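PDB 4HNZ: ATP-dependent protease subunit HslV from Trypanosoma brucei brucei, which forms the threonine-protease core of mitochondrial HslVU, hydrolysing proteins that its partner HslU unfolds and feeds to it, and acts in mitochondrial DNA replication by controlling PIF2 helicase levels. Local coordinates for residues V13-R18 against W167-L172; R18-G23 against S30-L35. One frame throughout, in Å; residues are numbered along the deposited sequence.

Interaction 1 (V13-R18 against W167-L172); sequences VLLGDR and WDVEVL
Arg18 and Asp168 meet at one end of an antiparallel strand pair, and their side chains cross at about a right angle. The salt bridge runs from Arg18 NE to Asp168 OD2, 2.9 Å apart, and is nearly straight at the hydrogen. The carboxylate oxygen lies in the guanidinium plane, at its edge. Seen from the acid, NE comes from above the carboxylate plane, 38° out of it; the two flat groups stand 79° apart. A bend at chi3 of Arg18 (103°) turns NE back to Asp168. Water 1, 2.7 Å from Asp168 OD2, bridges it to the backbone oxygen of Asp17.

Along the strands, Leu14 and Gly16 pair with Glu170 and Asp168 through two reciprocal sets of backbone hydrogen bonds. Between them sits the non-hydrogen-bonded pair Leu15-Val169, side by side and pointing the same way, with Leu15 CG 3.9 Å from Val169 CG2. Val13 and Val171 form the next such pair, beyond Leu14, and Val13 CG1 touches Val171 CG2 at 4.1 Å. On this face Trp167 turns the edge of its indole to Asp17, CD1 lying 3.9 Å from Asp17 CA, and helix 145-159 packs here through Ala149, Arg150 and Met153. Glu170 leads its carboxylate away to a salt bridge with Arg37.

Asp17 OD1 is held by Lys34 and by the backbone N of Thr2, next to the probable nucleophile Thr1. The pair joins the last strand, 167-172, to strand 11-22 in one sheet of the proteasome-type Ntn-hydrolase fold, beside its N-terminal threonine site.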
loop_
_atom_site.group_PDB
_atom_site.type_symbol
_atom_site.label_atom_id
_atom_site.label_comp_id
_atom_site.label_asym_id
_atom_site.label_seq_id
_atom_site.Cartn_x
_atom_site.Cartn_y
_atom_site.Cartn_z
ATOM N N VAL A 13 -22.579 -35.213 -16.591
ATOM C CA VAL A 13 -21.475 -34.895 -17.464
ATOM C C VAL A 13 -20.571 -33.904 -16.758
ATOM O O VAL A 13 -20.986 -33.192 -15.847
ATOM C CB VAL A 13 -21.942 -34.336 -18.830
ATOM C CG1 VAL A 13 -22.909 -35.300 -19.527
ATOM C CG2 VAL A 13 -22.608 -32.983 -18.652
ATOM N N LEU A 14 -19.308 -33.921 -17.163
ATOM C CA LEU A 14 -18.274 -33.054 -16.656
ATOM C C LEU A 14 -17.513 -32.552 -17.842
ATOM O O LEU A 14 -17.042 -33.318 -18.660
ATOM C CB LEU A 14 -17.351 -33.822 -15.701
ATOM C CG LEU A 14 -16.254 -32.988 -15.046
ATOM C CD1 LEU A 14 -16.838 -31.996 -14.064
ATOM C CD2 LEU A 14 -15.231 -33.869 -14.297
ATOM N N LEU A 15 -17.423 -31.231 -17.931
ATOM C CA LEU A 15 -16.808 -30.610 -19.048
ATOM C C LEU A 15 -15.783 -29.612 -18.538
ATOM O O LEU A 15 -16.024 -28.951 -17.527
ATOM C CB LEU A 15 -17.821 -29.829 -19.878
ATOM C CG LEU A 15 -18.581 -30.630 -20.921
ATOM C CD1 LEU A 15 -19.545 -31.556 -20.192
ATOM C CD2 LEU A 15 -19.353 -29.720 -21.881
ATOM N N GLY A 16 -14.695 -29.460 -19.277
ATOM C CA GLY A 16 -13.685 -28.449 -18.990
ATOM C C GLY A 16 -13.086 -27.860 -20.239
ATOM O O GLY A 16 -12.951 -28.534 -21.248
ATOM N N ASP A 17 -12.728 -26.606 -20.161
ATOM C CA ASP A 17 -12.082 -25.984 -21.303
ATOM C C ASP A 17 -10.604 -26.421 -21.340
ATOM O O ASP A 17 -10.143 -27.146 -20.468
ATOM C CB ASP A 17 -12.258 -24.467 -21.294
ATOM C CG ASP A 17 -11.250 -23.778 -20.424
ATOM O OD1 ASP A 17 -11.251 -24.058 -19.183
ATOM O OD2 ASP A 17 -10.435 -22.964 -20.953
ATOM N N ARG A 18 -9.862 -25.872 -22.296
ATOM C CA ARG A 18 -8.501 -26.301 -22.504
ATOM C C ARG A 18 -7.476 -25.180 -22.541
ATOM O O ARG A 18 -6.309 -25.416 -22.950
ATOM C CB ARG A 18 -8.415 -27.160 -23.798
ATOM C CG ARG A 18 -9.428 -28.311 -23.897
ATOM C CD ARG A 18 -9.386 -29.098 -25.237
ATOM N NE ARG A 18 -8.695 -30.344 -24.947
ATOM C CZ ARG A 18 -7.679 -30.889 -25.596
ATOM N NH1 ARG A 18 -7.207 -30.386 -26.732
ATOM N NH2 ARG A 18 -7.159 -31.970 -25.107
ATOM N N TRP A 167 -13.369 -28.091 -25.580
ATOM C CA TRP A 167 -13.821 -28.706 -24.312
ATOM C C TRP A 167 -13.552 -30.195 -24.290
ATOM O O TRP A 167 -13.696 -30.863 -25.283
ATOM C CB TRP A 167 -15.311 -28.461 -24.072
ATOM C CG TRP A 167 -15.706 -27.076 -24.302
ATOM C CD1 TRP A 167 -15.062 -25.953 -23.859
ATOM C CD2 TRP A 167 -16.796 -26.622 -25.088
ATOM N NE1 TRP A 167 -15.657 -24.828 -24.382
ATOM C CE2 TRP A 167 -16.735 -25.220 -25.129
ATOM C CE3 TRP A 167 -17.799 -27.258 -25.777
ATOM C CZ2 TRP A 167 -17.676 -24.446 -25.803
ATOM C CZ3 TRP A 167 -18.711 -26.478 -26.495
ATOM C CH2 TRP A 167 -18.626 -25.098 -26.512
ATOM N N ASP A 168 -13.187 -30.715 -23.150
ATOM C CA ASP A 168 -13.195 -32.147 -22.916
ATOM C C ASP A 168 -14.472 -32.505 -22.168
ATOM O O ASP A 168 -14.981 -31.715 -21.364
ATOM C CB ASP A 168 -11.970 -32.525 -22.102
ATOM C CG ASP A 168 -10.690 -32.426 -22.923
ATOM O OD1 ASP A 168 -10.594 -33.191 -23.898
ATOM O OD2 ASP A 168 -9.788 -31.607 -22.602
ATOM N N VAL A 169 -14.974 -33.698 -22.442
ATOM C CA VAL A 169 -16.210 -34.175 -21.875
ATOM C C VAL A 169 -16.000 -35.548 -21.231
ATOM O O VAL A 169 -15.414 -36.446 -21.829
ATOM C CB VAL A 169 -17.265 -34.334 -22.957
ATOM C CG1 VAL A 169 -18.578 -34.738 -22.334
ATOM C CG2 VAL A 169 -17.444 -33.028 -23.730
ATOM N N GLU A 170 -16.489 -35.715 -20.014
ATOM C CA GLU A 170 -16.673 -37.023 -19.442
ATOM C C GLU A 170 -18.151 -37.221 -19.125
ATOM O O GLU A 170 -18.829 -36.308 -18.647
ATOM C CB GLU A 170 -15.840 -37.167 -18.166
ATOM C CG GLU A 170 -14.343 -37.283 -18.406
ATOM C CD GLU A 170 -13.907 -38.614 -19.025
ATOM O OE1 GLU A 170 -12.716 -38.701 -19.395
ATOM O OE2 GLU A 170 -14.704 -39.573 -19.133
ATOM N N VAL A 171 -18.598 -38.472 -19.234
ATOM C CA VAL A 171 -19.973 -38.858 -18.952
ATOM C C VAL A 171 -20.011 -40.034 -17.951
ATOM O O VAL A 171 -19.155 -40.902 -17.968
ATOM C CB VAL A 171 -20.657 -39.226 -20.283
ATOM C CG1 VAL A 171 -22.138 -39.439 -20.079
ATOM C CG2 VAL A 171 -20.447 -38.126 -21.295
ATOM N N LEU A 172 -20.980 -40.058 -17.048
ATOM C CA LEU A 172 -21.222 -41.226 -16.160
ATOM C C LEU A 172 -22.725 -41.513 -16.009
ATOM O O LEU A 172 -23.517 -40.585 -16.177
ATOM C CB LEU A 172 -20.623 -40.945 -14.791
ATOM C CG LEU A 172 -19.110 -40.727 -14.708
ATOM C CD1 LEU A 172 -18.761 -40.163 -13.348
ATOM C CD2 LEU A 172 -18.392 -42.060 -14.919
HETATM O O HOH W 1 -10.121 -30.083 -20.361
#

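Interaction 2 (R18-G23 against S30-L35); sequences RQVTLG and SSACKL
Arg18 and Ala32 bring the two backbones to 4.6 Å between their CA atoms, and Gln19 and Ser30 come about equally near. The segment 18-23 becomes a strand at Val20, while 30-35 is mostly an irregular loop. Ala32 N donates to Arg18 O at 2.9 Å, in the carbonyl plane and on a lone pair. In return, Arg18 CA makes a CA-H...O contact with Ala32 O at 3.1 Å.

The loop also lies against the Arg18 side chain, whose NE is already held by Asp168. Ser31 O sits over one face of the guanidinium, 3.2 Å above its plane and offset toward the rim. Arg18 NH1 packs on Ser31 CB at 3.4 Å. Closer to the strand, the methyl of Ala32 meets one branch of Val20, with Ala32 CB 3.5 Å from Val20 CG2.

Lys34 reaches across with a fully extended chain beyond CG. Its NZ donates to Gln19 O at 2.8 Å, tilted 31° from the carbonyl plane. The same NZ also meets Asp17 OD1 and Thr1 OG1, so it has three oxygen partners beside the probable nucleophile. The Gln19 side chain starts away from the loop, and its NE2 donates to Thr21 OG1 at 3.1 Å, nearly straight.

Glu116 of a second subunit holds Ser31 OG and Ser30 N, and Val161 of a third packs on Gln19 and Thr21. The contact lies at the base of the hairpin of strands 11-22 and 26-29, and its loop leads on to strand 35-39 in the other sheet. The loop after helix 145-159 lies alongside, with Asn164 bonded to Arg18 N and Ser30 O.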
loop_
_atom_site.group_PDB
_atom_site.type_symbol
_atom_site.label_atom_id
_atom_site.label_comp_id
_atom_site.label_asym_id
_atom_site.label_seq_id
_atom_site.Cartn_x
_atom_site.Cartn_y
_atom_site.Cartn_z
ATOM N N ARG A 18 -9.862 -25.872 -22.296
ATOM C CA ARG A 18 -8.501 -26.301 -22.504
ATOM C C ARG A 18 -7.476 -25.180 -22.541
ATOM O O ARG A 18 -6.309 -25.416 -22.950
ATOM C CB ARG A 18 -8.415 -27.160 -23.798
ATOM C CG ARG A 18 -9.428 -28.311 -23.897
ATOM C CD ARG A 18 -9.386 -29.098 -25.237
ATOM N NE ARG A 18 -8.695 -30.344 -24.947
ATOM C CZ ARG A 18 -7.679 -30.889 -25.596
ATOM N NH1 ARG A 18 -7.207 -30.386 -26.732
ATOM N NH2 ARG A 18 -7.159 -31.970 -25.107
ATOM N N GLN A 19 -7.839 -23.988 -22.079
ATOM C CA GLN A 19 -6.919 -22.846 -22.127
ATOM C C GLN A 19 -6.043 -22.794 -20.917
ATOM O O GLN A 19 -6.513 -22.793 -19.821
ATOM C CB GLN A 19 -7.696 -21.529 -22.237
ATOM C CG GLN A 19 -6.828 -20.291 -22.407
ATOM C CD GLN A 19 -7.676 -19.069 -22.668
ATOM O OE1 GLN A 19 -8.403 -19.074 -23.614
ATOM N NE2 GLN A 19 -7.561 -18.015 -21.866
ATOM N N VAL A 20 -4.748 -22.645 -21.092
ATOM C CA VAL A 20 -3.875 -22.277 -19.965
ATOM C C VAL A 20 -3.339 -20.876 -20.182
ATOM O O VAL A 20 -2.756 -20.560 -21.233
ATOM C CB VAL A 20 -2.688 -23.234 -19.844
ATOM C CG1 VAL A 20 -1.755 -22.805 -18.685
ATOM C CG2 VAL A 20 -3.174 -24.675 -19.621
ATOM N N THR A 21 -3.498 -20.049 -19.170
ATOM C CA THR A 21 -3.123 -18.663 -19.240
ATOM C C THR A 21 -2.012 -18.376 -18.293
ATOM O O THR A 21 -2.118 -18.717 -17.135
ATOM C CB THR A 21 -4.333 -17.739 -18.838
ATOM O OG1 THR A 21 -5.506 -18.128 -19.574
ATOM C CG2 THR A 21 -4.018 -16.260 -19.133
ATOM N N LEU A 22 -1.011 -17.599 -18.739
ATOM C CA LEU A 22 0.013 -17.036 -17.858
ATOM C C LEU A 22 -0.094 -15.545 -17.663
ATOM O O LEU A 22 -0.456 -14.781 -18.576
ATOM C CB LEU A 22 1.398 -17.298 -18.418
ATOM C CG LEU A 22 1.696 -18.733 -18.838
ATOM C CD1 LEU A 22 3.074 -18.816 -19.502
ATOM C CD2 LEU A 22 1.563 -19.674 -17.640
ATOM N N GLY A 23 0.305 -15.120 -16.465
ATOM C CA GLY A 23 0.319 -13.718 -16.046
ATOM C C GLY A 23 -1.034 -13.014 -16.126
ATOM O O GLY A 23 -1.100 -11.798 -16.247
ATOM N N SER A 30 -3.555 -23.926 -25.711
ATOM C CA SER A 30 -4.972 -23.973 -25.994
ATOM C C SER A 30 -5.570 -25.400 -26.034
ATOM O O SER A 30 -6.724 -25.558 -26.334
ATOM C CB SER A 30 -5.269 -23.238 -27.276
ATOM O OG SER A 30 -4.651 -23.922 -28.360
ATOM N N SER A 31 -4.770 -26.415 -25.719
ATOM C CA SER A 31 -5.175 -27.801 -25.803
ATOM C C SER A 31 -4.820 -28.571 -24.545
ATOM O O SER A 31 -4.455 -29.725 -24.630
ATOM C CB SER A 31 -4.430 -28.408 -26.994
ATOM O OG SER A 31 -3.039 -28.223 -26.815
ATOM N N ALA A 32 -4.886 -27.940 -23.381
ATOM C CA ALA A 32 -4.613 -28.655 -22.123
ATOM C C ALA A 32 -5.850 -29.394 -21.614
ATOM O O ALA A 32 -6.928 -28.793 -21.524
ATOM C CB ALA A 32 -4.175 -27.676 -21.057
ATOM N N CYS A 33 -5.695 -30.628 -21.135
ATOM C CA CYS A 33 -6.808 -31.360 -20.601
ATOM C C CYS A 33 -6.930 -31.094 -19.094
ATOM O O CYS A 33 -5.972 -31.202 -18.357
ATOM C CB CYS A 33 -6.633 -32.865 -20.877
ATOM S SG CYS A 33 -8.176 -33.744 -20.473
ATOM N N LYS A 34 -8.121 -30.777 -18.628
ATOM C CA LYS A 34 -8.298 -30.419 -17.230
ATOM C C LYS A 34 -9.191 -31.423 -16.496
ATOM O O LYS A 34 -9.581 -31.176 -15.356
ATOM C CB LYS A 34 -8.907 -29.010 -17.116
ATOM C CG LYS A 34 -8.023 -27.938 -17.686
ATOM C CD LYS A 34 -8.680 -26.596 -17.639
ATOM C CE LYS A 34 -7.821 -25.599 -18.402
ATOM N NZ LYS A 34 -8.533 -24.304 -18.575
ATOM N N LEU A 35 -9.477 -32.559 -17.138
ATOM C CA LEU A 35 -10.254 -33.641 -16.529
ATOM C C LEU A 35 -9.385 -34.854 -16.345
ATOM O O LEU A 35 -8.482 -35.093 -17.126
ATOM C CB LEU A 35 -11.416 -34.019 -17.417
ATOM C CG LEU A 35 -12.261 -32.845 -17.918
ATOM C CD1 LEU A 35 -13.463 -33.385 -18.663
ATOM C CD2 LEU A 35 -12.716 -31.965 -16.771
#

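In the fold
Both interactions use strand 11-22 and share Arg18, with centres about 13 Å apart. Both are partly buried. Interaction 1 is the more regular: its inner strand is buried, and repeated backbone bonds combine with aliphatic side chains. No other subunit touches it. Interaction 2 lies farther from the chain centre, about 14 Å against 9 Å. Between its segments there is one backbone hydrogen bond, plus a lysine-to-carbonyl bond and loop packing, and two neighbouring subunits border it. The two are coupled directly. Asp17 and Lys34 form a salt bridge near Thr1, while Leu35 packs against the backbone oxygens of Leu14 and Asp168, where the two sheets of the fold face each other.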